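PDB 3CTK: rRNA N-glycosidase from Bougainvillea spectabilis, which belongs to the ribosome-inactivating proteins, whose fold combines a mixed beta-sheet with a largely helical remainder. Local coordinates for residues A[14-17]-A[18-22]; A[52-55]-A[56-60]; A[191-194]-A[195-199]; A[230-233]-A[234-238]. All coordinates share one frame; numbering follows the deposited sequence. Where two conformers were deposited one is given.

Contact 1. Residues A[14-17]-A[18-22]; sequences YPTF and IQDLR
Tyr14 and Ile18 meet one turn apart on helix 14-25, the crossover helix of the beta-alpha-beta unit formed with strands 3-7 and 47-53. The side chain of Ile18 can be followed outward from the backbone. Its CB rests 3.8 Å from Tyr14 O, the carbonyl oxygen that also accepts the Ile18 N-H in a nearly straight bond of 2.9 Å. With chi1 at -68°, CG1 sits beside the backbone N and so faces back up the helix, where it lies over one face of the Tyr14 ring. This is a CH-pi contact, displaced from the middle of the ring toward its hydroxyl-bearing end, with CG1 3.6 Å from Tyr14 CZ. CD1 then turns across to the next side chain and ends 3.8 Å from Phe17 CD2, filling the angle between the two aromatic rings. The other branch, CG2, diverges toward Arg22.

The rings have different partners beyond this turn: Tyr14 OH bonds to Met162 O in helix 149-168, whereas Phe17 stacks on Phe6 of strand 3-7. Arg22 is tied by a salt bridge to Glu173 and by bonds to the carbonyls of Ala166 and Ala167, which would fix the plane of its guanidinium. On the more exposed side, Thr16 and Asp20 run alongside each other, with Thr16 CG2 3.7 Å from Asp20 OD2. Ile18 CG2 stands centrally over the Arg22 guanidinium, 3.6 Å above its plane.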
ATOM      1  N   TYR A  14       7.235  11.328  -6.945  1.00  8.57           N
ATOM      2  CA  TYR A  14       6.286  10.600  -6.108  1.00  9.09           C
ATOM      3  C   TYR A  14       4.813  10.923  -6.371  1.00  9.27           C
ATOM      4  O   TYR A  14       4.003  10.016  -6.565  1.00  9.44           O
ATOM      5  CB  TYR A  14       6.612  10.838  -4.634  1.00  8.95           C
ATOM      6  CG  TYR A  14       5.735  10.068  -3.674  1.00  7.92           C
ATOM      7  CD1 TYR A  14       5.882   8.688  -3.512  1.00  8.20           C
ATOM      8  CD2 TYR A  14       4.775  10.724  -2.907  1.00  7.44           C
ATOM      9  CE1 TYR A  14       5.093   7.983  -2.593  1.00  6.14           C
ATOM     10  CE2 TYR A  14       3.986  10.033  -1.996  1.00  6.71           C
ATOM     11  CZ  TYR A  14       4.151   8.667  -1.841  1.00  5.86           C
ATOM     12  OH  TYR A  14       3.376   8.003  -0.921  1.00  7.90           O
ATOM     13  N   PRO A  15       4.439  12.212  -6.372  1.00  9.77           N
ATOM     14  CA  PRO A  15       3.024  12.517  -6.620  1.00 10.72           C
ATOM     15  C   PRO A  15       2.498  11.960  -7.945  1.00 10.06           C
ATOM     16  O   PRO A  15       1.363  11.481  -8.019  1.00 11.05           O
ATOM     17  CB  PRO A  15       2.987  14.043  -6.565  1.00 10.86           C
ATOM     18  CG  PRO A  15       4.059  14.360  -5.564  1.00 11.92           C
ATOM     19  CD  PRO A  15       5.178  13.434  -6.003  1.00 10.91           C
ATOM     20  N   THR A  16       3.318  12.021  -8.989  1.00 10.38           N
ATOM     21  CA  THR A  16       2.909  11.507 -10.295  1.00  9.94           C
ATOM     22  C   THR A  16       2.786   9.985 -10.240  1.00  9.02           C
ATOM     23  O   THR A  16       1.868   9.399 -10.820  1.00  7.43           O
ATOM     24  CB  THR A  16       3.925  11.892 -11.388  1.00 11.63           C
ATOM     25  OG1 THR A  16       4.023  13.321 -11.463  1.00 15.80           O
ATOM     26  CG2 THR A  16       3.482  11.354 -12.736  1.00 11.16           C
ATOM     27  N   PHE A  17       3.721   9.360  -9.532  1.00  8.71           N
ATOM     28  CA  PHE A  17       3.758   7.910  -9.349  1.00  8.32           C
ATOM     29  C   PHE A  17       2.476   7.410  -8.676  1.00  8.33           C
ATOM     30  O   PHE A  17       1.844   6.455  -9.138  1.00  7.02           O
ATOM     31  CB  PHE A  17       4.978   7.548  -8.492  1.00  8.32           C
ATOM     32  CG  PHE A  17       4.930   6.167  -7.900  1.00  8.09           C
ATOM     33  CD1 PHE A  17       4.982   5.038  -8.713  1.00  7.86           C
ATOM     34  CD2 PHE A  17       4.834   5.996  -6.523  1.00  8.51           C
ATOM     35  CE1 PHE A  17       4.938   3.757  -8.160  1.00 10.38           C
ATOM     36  CE2 PHE A  17       4.791   4.719  -5.958  1.00  9.57           C
ATOM     37  CZ  PHE A  17       4.844   3.598  -6.780  1.00 10.02           C
ATOM     38  N   ILE A  18       2.093   8.058  -7.579  1.00  8.10           N
ATOM     39  CA  ILE A  18       0.892   7.665  -6.853  1.00  7.88           C
ATOM     40  C   ILE A  18      -0.363   7.857  -7.701  1.00  8.27           C
ATOM     41  O   ILE A  18      -1.268   7.028  -7.664  1.00  7.92           O
ATOM     42  CB  ILE A  18       0.746   8.463  -5.535  1.00  7.51           C
ATOM     43  CG1 ILE A  18       1.854   8.058  -4.561  1.00  6.21           C
ATOM     44  CG2 ILE A  18      -0.619   8.207  -4.901  1.00  8.12           C
ATOM     45  CD1 ILE A  18       1.855   6.584  -4.208  1.00  5.33           C
ATOM     46  N   GLN A  19      -0.422   8.942  -8.470  1.00  8.10           N
ATOM     47  CA  GLN A  19      -1.594   9.167  -9.307  1.00  8.48           C
ATOM     48  C   GLN A  19      -1.675   8.101 -10.393  1.00  8.03           C
ATOM     49  O   GLN A  19      -2.766   7.620 -10.715  1.00  7.54           O
ATOM     50  CB  GLN A  19      -1.563  10.561  -9.942  1.00 10.29           C
ATOM     51  CG  GLN A  19      -2.787  10.851 -10.809  1.00 11.36           C
ATOM     52  CD  GLN A  19      -4.095  10.712 -10.046  1.00 13.07           C
ATOM     53  OE1 GLN A  19      -4.958   9.907 -10.406  1.00 16.62           O
ATOM     54  NE2 GLN A  19      -4.248  11.496  -8.990  1.00 15.70           N
ATOM     55  N   ASP A  20      -0.530   7.715 -10.951  1.00  7.16           N
ATOM     56  CA  ASP A  20      -0.535   6.685 -11.987  1.00  8.37           C
ATOM     57  C   ASP A  20      -0.987   5.340 -11.420  1.00  7.47           C
ATOM     58  O   ASP A  20      -1.644   4.559 -12.115  1.00  7.41           O
ATOM     59  CB  ASP A  20       0.851   6.546 -12.636  1.00 10.66           C
ATOM     60  CG  ASP A  20       1.224   7.756 -13.486  1.00 14.56           C
ATOM     61  OD1 ASP A  20       0.311   8.469 -13.958  1.00 15.76           O
ATOM     62  OD2 ASP A  20       2.435   7.989 -13.695  1.00 15.72           O
ATOM     63  N   LEU A  21      -0.641   5.070 -10.163  1.00  6.60           N
ATOM     64  CA  LEU A  21      -1.053   3.825  -9.520  1.00  5.41           C
ATOM     65  C   LEU A  21      -2.567   3.851  -9.303  1.00  4.88           C
ATOM     66  O   LEU A  21      -3.252   2.853  -9.533  1.00  5.01           O
ATOM     67  CB  LEU A  21      -0.325   3.635  -8.182  1.00  5.85           C
ATOM     68  CG  LEU A  21      -0.730   2.443  -7.300  1.00  6.08           C
ATOM     69  CD1 LEU A  21      -0.687   1.138  -8.086  1.00  6.07           C
ATOM     70  CD2 LEU A  21       0.208   2.377  -6.098  1.00  4.57           C
ATOM     71  N   ARG A  22      -3.098   4.991  -8.870  1.00  3.45           N
ATOM     72  CA  ARG A  22      -4.544   5.092  -8.665  1.00  5.10           C
ATOM     73  C   ARG A  22      -5.284   4.852  -9.980  1.00  6.26           C
ATOM     74  O   ARG A  22      -6.351   4.246  -9.993  1.00  5.41           O
ATOM     75  CB  ARG A  22      -4.930   6.471  -8.119  1.00  3.75           C
ATOM     76  CG  ARG A  22      -4.570   6.700  -6.661  1.00  4.99           C
ATOM     77  CD  ARG A  22      -4.933   8.115  -6.206  1.00  7.01           C
ATOM     78  NE  ARG A  22      -4.499   8.346  -4.830  1.00  7.25           N
ATOM     79  CZ  ARG A  22      -3.972   9.481  -4.387  1.00  9.00           C
ATOM     80  NH1 ARG A  22      -3.813  10.512  -5.210  1.00  7.61           N
ATOM     81  NH2 ARG A  22      -3.569   9.574  -3.126  1.00  6.98           N
TER

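Contact 2. Residues A[52-55]-A[56-60]; sequences ITTT and SKKTV
Thr54 and Ser56 meet through their hydroxyls at the tip of the beta hairpin of strands 47-53 and 59-65. The turn is type I, from Thr54 to Lys57, and Lys57 takes a left-handed helical conformation, giving a G1 bulge: Thr54 O accepts the Lys57 N-H, and Thr54 N gives to Lys58 O at 2.9 Å. The tight part centres on Thr54 OG1, which chi1 of 64° sets between the backbone N and carbonyl carbon, facing into the turn. It donates to Ser56 OG at 2.6 Å and accepts from Lys58 N at 3.0 Å, so this hydroxyl joins residues 54, 56 and 58.

The other face of the hairpin is more open to solvent, yet the non-hydrogen-bonded pair Thr53 and Thr59 is linked there by its two hydroxyls, OG1 to OG1, at 2.8 Å. The loose part is the exposed tip, where Lys57 CB points away from segment 52-55.

Ile52 and Val60, the hydrogen-bonded pair, turn their side chains onto Ile139 of helix 132-142 and onto helix 149-168. Glu140 forms a salt bridge with Lys58 NZ and a hydrogen bond with Ser56 OG; Glu136 of the same helix bonds to Thr55 OG1. On the sheet side Thr53 bonds through its backbone to Phe6 and Leu8.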
ATOM      1  N   ILE A  52      10.339  -0.534  -7.947  1.00  6.68           N
ATOM      2  CA  ILE A  52      11.034   0.444  -7.116  1.00  7.66           C
ATOM      3  C   ILE A  52      12.532   0.233  -7.264  1.00  7.26           C
ATOM      4  O   ILE A  52      13.042  -0.853  -6.980  1.00  7.50           O
ATOM      5  CB  ILE A  52      10.653   0.286  -5.635  1.00  7.25           C
ATOM      6  CG1 ILE A  52       9.133   0.395  -5.483  1.00  8.94           C
ATOM      7  CG2 ILE A  52      11.359   1.354  -4.792  1.00  7.51           C
ATOM      8  CD1 ILE A  52       8.631   0.024  -4.102  1.00 10.88           C
ATOM      9  N   THR A  53      13.232   1.273  -7.711  1.00  7.30           N
ATOM     10  CA  THR A  53      14.675   1.198  -7.914  1.00  6.99           C
ATOM     11  C   THR A  53      15.418   2.137  -6.966  1.00  6.98           C
ATOM     12  O   THR A  53      15.046   3.298  -6.814  1.00  7.47           O
ATOM     13  CB  THR A  53      15.044   1.568  -9.364  1.00  8.26           C
ATOM     14  OG1 THR A  53      14.322   0.725 -10.272  1.00  9.99           O
ATOM     15  CG2 THR A  53      16.540   1.388  -9.595  1.00  8.65           C
ATOM     16  N   THR A  54      16.472   1.624  -6.341  1.00  6.23           N
ATOM     17  CA  THR A  54      17.275   2.403  -5.398  1.00  6.84           C
ATOM     18  C   THR A  54      18.359   3.201  -6.119  1.00  7.75           C
ATOM     19  O   THR A  54      18.626   2.973  -7.297  1.00  9.03           O
ATOM     20  CB  THR A  54      17.981   1.482  -4.386  1.00  8.39           C
ATOM     21  OG1 THR A  54      18.908   0.635  -5.079  1.00  8.69           O
ATOM     22  CG2 THR A  54      16.962   0.619  -3.650  1.00  7.65           C
ATOM     23  N   THR A  55      18.986   4.138  -5.413  1.00  8.39           N
ATOM     24  CA  THR A  55      20.058   4.915  -6.021  1.00  8.99           C
ATOM     25  C   THR A  55      21.257   3.988  -6.227  1.00 10.38           C
ATOM     26  O   THR A  55      22.171   4.302  -6.989  1.00 11.15           O
ATOM     27  CB  THR A  55      20.494   6.111  -5.135  1.00  9.77           C
ATOM     28  OG1 THR A  55      20.943   5.633  -3.860  1.00 11.52           O
ATOM     29  CG2 THR A  55      19.336   7.078  -4.939  1.00  9.82           C
ATOM     30  N   SER A  56      21.244   2.846  -5.544  1.00  8.95           N
ATOM     31  CA  SER A  56      22.318   1.867  -5.665  1.00 10.79           C
ATOM     32  C   SER A  56      22.041   0.927  -6.838  1.00 12.16           C
ATOM     33  O   SER A  56      22.728  -0.082  -7.018  1.00 11.02           O
ATOM     34  CB  SER A  56      22.465   1.067  -4.368  1.00 11.86           C
ATOM     35  OG  SER A  56      21.262   0.402  -4.040  1.00 12.46           O
ATOM     36  N   LYS A  57      21.011   1.255  -7.615  1.00 10.97           N
ATOM     37  CA  LYS A  57      20.650   0.492  -8.808  1.00 12.72           C
ATOM     38  C   LYS A  57      20.044  -0.893  -8.594  1.00 12.97           C
ATOM     39  O   LYS A  57      20.149  -1.761  -9.463  1.00 13.78           O
ATOM     40  CB  LYS A  57      21.881   0.380  -9.714  1.00 14.98           C
ATOM     41  CG  LYS A  57      22.480   1.734 -10.090  1.00 15.96           C
ATOM     42  CD  LYS A  57      23.913   1.587 -10.579  1.00 18.29           C
ATOM     43  CE  LYS A  57      24.828   1.139  -9.450  1.00 20.05           C
ATOM     44  NZ  LYS A  57      26.209   0.848  -9.917  1.00 23.37           N
ATOM     45  N   LYS A  58      19.412  -1.105  -7.446  1.00 10.84           N
ATOM     46  CA  LYS A  58      18.773  -2.385  -7.172  1.00  8.87           C
ATOM     47  C   LYS A  58      17.264  -2.186  -7.293  1.00  9.07           C
ATOM     48  O   LYS A  58      16.721  -1.181  -6.831  1.00  9.07           O
ATOM     49  CB  LYS A  58      19.149  -2.880  -5.772  1.00  9.24           C
ATOM     50  CG  LYS A  58      20.651  -3.092  -5.609  1.00 11.57           C
ATOM     51  CD  LYS A  58      21.033  -3.591  -4.225  1.00 15.28           C
ATOM     52  CE  LYS A  58      22.539  -3.800  -4.131  1.00 14.64           C
ATOM     53  NZ  LYS A  58      22.953  -4.322  -2.802  1.00 21.15           N
ATOM     54  N   THR A  59      16.590  -3.133  -7.933  1.00  7.75           N
ATOM     55  CA  THR A  59      15.151  -3.026  -8.120  1.00  7.04           C
ATOM     56  C   THR A  59      14.373  -4.185  -7.516  1.00  7.58           C
ATOM     57  O   THR A  59      14.820  -5.334  -7.527  1.00  6.57           O
ATOM     58  CB  THR A  59      14.780  -2.959  -9.626  1.00  8.68           C
ATOM     59  OG1 THR A  59      15.436  -1.848 -10.243  1.00  9.98           O
ATOM     60  CG2 THR A  59      13.270  -2.805  -9.805  1.00  8.53           C
ATOM     61  N   VAL A  60      13.201  -3.866  -6.980  1.00  7.20           N
ATOM     62  CA  VAL A  60      12.312  -4.872  -6.425  1.00  6.32           C
ATOM     63  C   VAL A  60      10.964  -4.624  -7.092  1.00  6.57           C
ATOM     64  O   VAL A  60      10.482  -3.496  -7.110  1.00  8.56           O
ATOM     65  CB  VAL A  60      12.161  -4.715  -4.897  0.50  8.18           C
ATOM     66  CG1 VAL A  60      11.131  -5.704  -4.366  0.50  7.56           C
ATOM     67  CG2 VAL A  60      13.506  -4.934  -4.215  0.50  8.84           C
TER

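Contact 3. Residues A[191-194]-A[195-199]; sequences VLNL and ENNWG
The end of helix 189-196 and its break into helix 198-208 form a helix-to-helix junction, with Val191 and Glu195 packed side by side on the last turn. Glu195 N gives the regular helical bond to Val191 O at 3.1 Å. Its side chain leaves with CG beside the backbone N (chi1 -69°) and then runs fully extended, so that CG passes 3.2 Å from the same Val191 O and the chain lies along the valine. At the far end, Glu195 OE2 is 3.5 Å from Val191 CG1, an apolar flank to a buried carboxylate. Arg125 forms a salt bridge with OE1, which probably balances the carboxylate, and also bonds to Asn196 OD1, so that one arginine would hold two successive side chains.

Leu192 CD1 lies near Glu195 OE1, the two side chains crossing obliquely. The Leu192 carbonyl still accepts a helical bond from Asn196 N. The next residue, Asn197, is in the N-cap position of the following helix.

Beyond the break, Trp198 swings its indole away from the preceding turn toward a separate setting: NE1 bonds to Ile243 O, and the ring takes a cation-pi contact from Arg168 and meets Phe169. At the junction of the two helices the Asn197 N-H bonds to Leu194 O, three residues back, and this bond is bent at its acceptor, with Asn197 N 3.0 Å from Leu194 O and standing 67° out of the carbonyl plane.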
ATOM      1  N   VAL A 191      -2.654   9.005  10.362  1.00  5.94           N
ATOM      2  CA  VAL A 191      -2.175   8.097   9.323  1.00  6.27           C
ATOM      3  C   VAL A 191      -2.534   6.665   9.719  1.00  5.19           C
ATOM      4  O   VAL A 191      -3.138   5.925   8.942  1.00  4.50           O
ATOM      5  CB  VAL A 191      -0.649   8.209   9.144  1.00  5.69           C
ATOM      6  CG1 VAL A 191      -0.155   7.129   8.188  1.00  6.53           C
ATOM      7  CG2 VAL A 191      -0.290   9.589   8.607  1.00  4.76           C
ATOM      8  N   LEU A 192      -2.180   6.290  10.942  1.00  6.77           N
ATOM      9  CA  LEU A 192      -2.463   4.952  11.449  1.00  8.58           C
ATOM     10  C   LEU A 192      -3.959   4.645  11.512  1.00  7.38           C
ATOM     11  O   LEU A 192      -4.383   3.537  11.184  1.00  6.50           O
ATOM     12  CB  LEU A 192      -1.826   4.775  12.835  1.00 10.88           C
ATOM     13  CG  LEU A 192      -0.382   4.256  12.867  1.00 16.02           C
ATOM     14  CD1 LEU A 192       0.415   4.816  11.713  1.00 18.11           C
ATOM     15  CD2 LEU A 192       0.259   4.611  14.200  1.00 17.23           C
ATOM     16  N   ASN A 193      -4.758   5.628  11.914  1.00  5.43           N
ATOM     17  CA  ASN A 193      -6.201   5.430  12.018  1.00  6.39           C
ATOM     18  C   ASN A 193      -6.831   5.166  10.650  1.00  5.61           C
ATOM     19  O   ASN A 193      -7.671   4.275  10.507  1.00  6.76           O
ATOM     20  CB  ASN A 193      -6.858   6.653  12.663  1.00  6.27           C
ATOM     21  CG  ASN A 193      -8.334   6.444  12.925  1.00  8.34           C
ATOM     22  OD1 ASN A 193      -8.720   5.579  13.713  1.00 11.78           O
ATOM     23  ND2 ASN A 193      -9.169   7.235  12.266  1.00  6.89           N
ATOM     24  N   LEU A 194      -6.430   5.941   9.647  1.00  5.42           N
ATOM     25  CA  LEU A 194      -6.962   5.760   8.299  1.00  5.05           C
ATOM     26  C   LEU A 194      -6.585   4.377   7.775  1.00  4.61           C
ATOM     27  O   LEU A 194      -7.408   3.687   7.170  1.00  4.63           O
ATOM     28  CB  LEU A 194      -6.429   6.856   7.363  1.00  6.16           C
ATOM     29  CG  LEU A 194      -6.966   8.275   7.624  1.00  6.07           C
ATOM     30  CD1 LEU A 194      -6.242   9.278   6.752  1.00  5.40           C
ATOM     31  CD2 LEU A 194      -8.460   8.321   7.345  1.00  8.66           C
ATOM     32  N   GLU A 195      -5.341   3.969   8.016  1.00  4.62           N
ATOM     33  CA  GLU A 195      -4.876   2.656   7.578  1.00  4.96           C
ATOM     34  C   GLU A 195      -5.749   1.547   8.169  1.00  6.01           C
ATOM     35  O   GLU A 195      -6.051   0.558   7.499  1.00  5.64           O
ATOM     36  CB  GLU A 195      -3.418   2.432   8.005  1.00  5.26           C
ATOM     37  CG  GLU A 195      -2.402   3.311   7.285  1.00  4.51           C
ATOM     38  CD  GLU A 195      -0.978   3.072   7.768  1.00  8.14           C
ATOM     39  OE1 GLU A 195      -0.788   2.208   8.654  1.00  9.18           O
ATOM     40  OE2 GLU A 195      -0.050   3.750   7.265  1.00  7.95           O
ATOM     41  N   ASN A 196      -6.156   1.718   9.422  1.00  6.14           N
ATOM     42  CA  ASN A 196      -6.979   0.720  10.093  1.00  6.90           C
ATOM     43  C   ASN A 196      -8.452   0.750   9.704  1.00  8.43           C
ATOM     44  O   ASN A 196      -9.192  -0.172  10.051  1.00 10.35           O
ATOM     45  CB  ASN A 196      -6.902   0.879  11.619  1.00  8.09           C
ATOM     46  CG  ASN A 196      -5.493   0.737  12.164  1.00 10.19           C
ATOM     47  OD1 ASN A 196      -4.670  -0.001  11.622  1.00  8.23           O
ATOM     48  ND2 ASN A 196      -5.216   1.436  13.261  1.00 13.07           N
ATOM     49  N   ASN A 197      -8.883   1.787   8.989  1.00  6.93           N
ATOM     50  CA  ASN A 197     -10.297   1.907   8.635  1.00  8.31           C
ATOM     51  C   ASN A 197     -10.673   2.104   7.170  1.00  7.25           C
ATOM     52  O   ASN A 197     -11.772   2.575   6.879  1.00  8.27           O
ATOM     53  CB  ASN A 197     -10.936   3.042   9.442  1.00  9.40           C
ATOM     54  CG  ASN A 197     -10.989   2.749  10.923  1.00 12.11           C
ATOM     55  OD1 ASN A 197     -10.104   3.148  11.683  1.00 15.41           O
ATOM     56  ND2 ASN A 197     -12.025   2.041  11.344  1.00 12.33           N
ATOM     57  N   TRP A 198      -9.796   1.735   6.245  1.00  5.42           N
ATOM     58  CA  TRP A 198     -10.112   1.920   4.831  1.00  6.44           C
ATOM     59  C   TRP A 198     -11.431   1.267   4.425  1.00  6.66           C
ATOM     60  O   TRP A 198     -12.265   1.894   3.765  1.00  6.34           O
ATOM     61  CB  TRP A 198      -8.986   1.367   3.962  1.00  5.48           C
ATOM     62  CG  TRP A 198      -9.199   1.585   2.497  1.00  3.44           C
ATOM     63  CD1 TRP A 198      -9.352   2.784   1.861  1.00  3.83           C
ATOM     64  CD2 TRP A 198      -9.224   0.582   1.478  1.00  4.30           C
ATOM     65  NE1 TRP A 198      -9.464   2.591   0.506  1.00  4.64           N
ATOM     66  CE2 TRP A 198      -9.390   1.246   0.242  1.00  5.04           C
ATOM     67  CE3 TRP A 198      -9.121  -0.818   1.487  1.00  4.83           C
ATOM     68  CZ2 TRP A 198      -9.451   0.561  -0.977  1.00  4.29           C
ATOM     69  CZ3 TRP A 198      -9.181  -1.500   0.276  1.00  1.87           C
ATOM     70  CH2 TRP A 198      -9.345  -0.807  -0.940  1.00  4.69           C
ATOM     71  N   GLY A 199     -11.615   0.008   4.812  1.00  5.70           N
ATOM     72  CA  GLY A 199     -12.833  -0.704   4.474  1.00  7.16           C
ATOM     73  C   GLY A 199     -14.088  -0.047   5.016  1.00  8.41           C
ATOM     74  O   GLY A 199     -15.060   0.140   4.282  1.00  8.89           O
TER

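Contact 4. Residues A[230-233]-A[234-238]; sequences VVNK and VSQIS
Torsions in Lys233 and Gln236 fold these two side chains against each other. Lys233 is bent twice near its tip (chi3 40°, chi4 -78°), which curls the ammonium back over the start of the following helical turn. Gln236 places CG beside its own backbone N (chi1 -66°) and is extended from there, so its amide reaches back along strand 228-233. The two chains cross at about a right angle, and Lys233 CB touches the amide carbon, Gln236 CD, at 3.6 Å. The lysine tip also makes a weak hydrogen bond, NZ to Ser235 OG at 3.3 Å.

Below this exposed layer the backbone closes the turn. Gln236 N donates to Lys233 O at 3.0 Å, arriving from well above the carbonyl plane, and Gln236 CB leans on the same oxygen at 3.3 Å. One residue on, Val234 O takes two backbone donors, Ile237 N at 3.0 Å and Ser238 N at 2.8 Å.

The buried side is apolar. The Val231 side chain runs past that of Gln236 in the opposite direction, and its CG1 lies 3.9 Å from Ile237 CG2, the valine and isoleucine side chains crossing nearly at right angles. Val231 continues onto Leu221 of strand 214-222, and Ile237 onto Ile201 of helix 198-208. The arrangement is that of a strand running directly into a short, weakly bonded helical turn, here at the end of the two-stranded antiparallel sheet 214-222 and 228-233.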
ATOM      1  N   VAL A 230     -15.156  12.847  14.702  1.00 13.67           N
ATOM      2  CA  VAL A 230     -16.416  12.244  14.274  1.00 12.35           C
ATOM      3  C   VAL A 230     -16.867  12.783  12.923  1.00 11.79           C
ATOM      4  O   VAL A 230     -17.127  13.976  12.764  1.00 12.11           O
ATOM      5  CB  VAL A 230     -17.521  12.480  15.322  1.00 14.15           C
ATOM      6  CG1 VAL A 230     -18.840  11.897  14.842  1.00 14.16           C
ATOM      7  CG2 VAL A 230     -17.113  11.841  16.640  1.00 15.57           C
ATOM      8  N   VAL A 231     -16.965  11.881  11.954  1.00  9.05           N
ATOM      9  CA  VAL A 231     -17.351  12.238  10.597  1.00  9.17           C
ATOM     10  C   VAL A 231     -18.772  11.810  10.251  1.00  8.82           C
ATOM     11  O   VAL A 231     -19.085  10.621  10.261  1.00  8.96           O
ATOM     12  CB  VAL A 231     -16.370  11.599   9.583  1.00  7.94           C
ATOM     13  CG1 VAL A 231     -16.836  11.857   8.156  1.00  8.87           C
ATOM     14  CG2 VAL A 231     -14.973  12.162   9.803  1.00  7.55           C
ATOM     15  N   ASN A 232     -19.629  12.783   9.943  1.00  8.15           N
ATOM     16  CA  ASN A 232     -21.008  12.489   9.572  1.00  7.91           C
ATOM     17  C   ASN A 232     -21.374  13.134   8.237  1.00  8.05           C
ATOM     18  O   ASN A 232     -22.547  13.211   7.871  1.00  7.96           O
ATOM     19  CB  ASN A 232     -21.987  12.951  10.664  1.00  9.45           C
ATOM     20  CG  ASN A 232     -21.818  14.413  11.038  1.00 10.55           C
ATOM     21  OD1 ASN A 232     -21.376  15.233  10.234  1.00  9.39           O
ATOM     22  ND2 ASN A 232     -22.196  14.749  12.264  1.00 14.17           N
ATOM     23  N   LYS A 233     -20.357  13.588   7.511  1.00  9.60           N
ATOM     24  CA  LYS A 233     -20.551  14.221   6.211  1.00 11.14           C
ATOM     25  C   LYS A 233     -19.441  13.847   5.237  1.00  9.55           C
ATOM     26  O   LYS A 233     -18.264  13.882   5.582  1.00  8.41           O
ATOM     27  CB  LYS A 233     -20.611  15.740   6.369  1.00 13.77           C
ATOM     28  CG  LYS A 233     -22.010  16.271   6.626  1.00 20.98           C
ATOM     29  CD  LYS A 233     -22.008  17.713   7.125  1.00 25.55           C
ATOM     30  CE  LYS A 233     -20.974  18.584   6.419  1.00 29.05           C
ATOM     31  NZ  LYS A 233     -19.591  18.342   6.936  1.00 31.93           N
ATOM     32  N   VAL A 234     -19.826  13.486   4.018  1.00  9.79           N
ATOM     33  CA  VAL A 234     -18.858  13.101   3.001  1.00  9.60           C
ATOM     34  C   VAL A 234     -17.800  14.182   2.795  1.00  9.78           C
ATOM     35  O   VAL A 234     -16.618  13.878   2.663  1.00  8.96           O
ATOM     36  CB  VAL A 234     -19.552  12.817   1.646  1.00  9.23           C
ATOM     37  CG1 VAL A 234     -18.509  12.485   0.587  1.00 10.83           C
ATOM     38  CG2 VAL A 234     -20.530  11.662   1.795  1.00  8.75           C
ATOM     39  N   SER A 235     -18.226  15.442   2.781  1.00 10.13           N
ATOM     40  CA  SER A 235     -17.306  16.563   2.573  1.00 10.42           C
ATOM     41  C   SER A 235     -16.198  16.654   3.618  1.00 10.53           C
ATOM     42  O   SER A 235     -15.158  17.277   3.383  1.00 10.73           O
ATOM     43  CB  SER A 235     -18.082  17.883   2.537  1.00 11.16           C
ATOM     44  OG  SER A 235     -18.772  18.113   3.754  1.00 12.31           O
ATOM     45  N   GLN A 236     -16.415  16.034   4.771  1.00  9.55           N
ATOM     46  CA  GLN A 236     -15.427  16.055   5.838  1.00 10.51           C
ATOM     47  C   GLN A 236     -14.287  15.068   5.607  1.00 10.37           C
ATOM     48  O   GLN A 236     -13.158  15.298   6.039  1.00 11.21           O
ATOM     49  CB  GLN A 236     -16.101  15.739   7.176  1.00 12.32           C
ATOM     50  CG  GLN A 236     -17.096  16.795   7.622  1.00 14.92           C
ATOM     51  CD  GLN A 236     -17.990  16.329   8.755  1.00 18.10           C
ATOM     52  OE1 GLN A 236     -18.762  17.113   9.310  1.00 23.49           O
ATOM     53  NE2 GLN A 236     -17.902  15.052   9.097  1.00 14.12           N
ATOM     54  N   ILE A 237     -14.575  13.978   4.909  1.00  8.95           N
ATOM     55  CA  ILE A 237     -13.566  12.949   4.689  1.00  8.67           C
ATOM     56  C   ILE A 237     -13.127  12.773   3.229  1.00  8.79           C
ATOM     57  O   ILE A 237     -12.046  12.252   2.960  1.00  7.24           O
ATOM     58  CB  ILE A 237     -14.080  11.595   5.274  1.00  7.66           C
ATOM     59  CG1 ILE A 237     -13.029  10.494   5.108  1.00 10.61           C
ATOM     60  CG2 ILE A 237     -15.388  11.206   4.616  1.00  7.80           C
ATOM     61  CD1 ILE A 237     -11.806  10.677   5.976  1.00 10.50           C
ATOM     62  N   SER A 238     -13.949  13.223   2.287  1.00  8.27           N
ATOM     63  CA  SER A 238     -13.617  13.081   0.875  1.00  8.50           C
ATOM     64  C   SER A 238     -12.249  13.659   0.483  1.00  8.95           C
ATOM     65  O   SER A 238     -11.546  13.079  -0.345  1.00  8.56           O
ATOM     66  CB  SER A 238     -14.719  13.703   0.004  0.50  8.88           C
ATOM     67  OG  SER A 238     -14.903  15.077   0.293  0.50  9.25           O
TER

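In the fold
Contacts 1 and 3 are helical and nearest the middle of the molecule, each centred about 12 Å from the chain's centre; in contact 1 an arginine of the helix is held by outside groups, in contact 3 an outside arginine pairs with Glu195. Contact 3 is buried, the others partly so, and contact 4 has the most exposed residues. Contacts 2 and 4 lie on opposite sides of the chain's centre, their own centres about 39 Å apart. Hydroxyls hold contact 2, a valine-isoleucine touch beneath lysine and glutamine contact 4. Contacts 1 and 2 share the neighbourhood of strand 47-53 and helix 149-168; contact 3 includes the start of helix 198-208, on which contact 4 packs, and both touch strand 214-222.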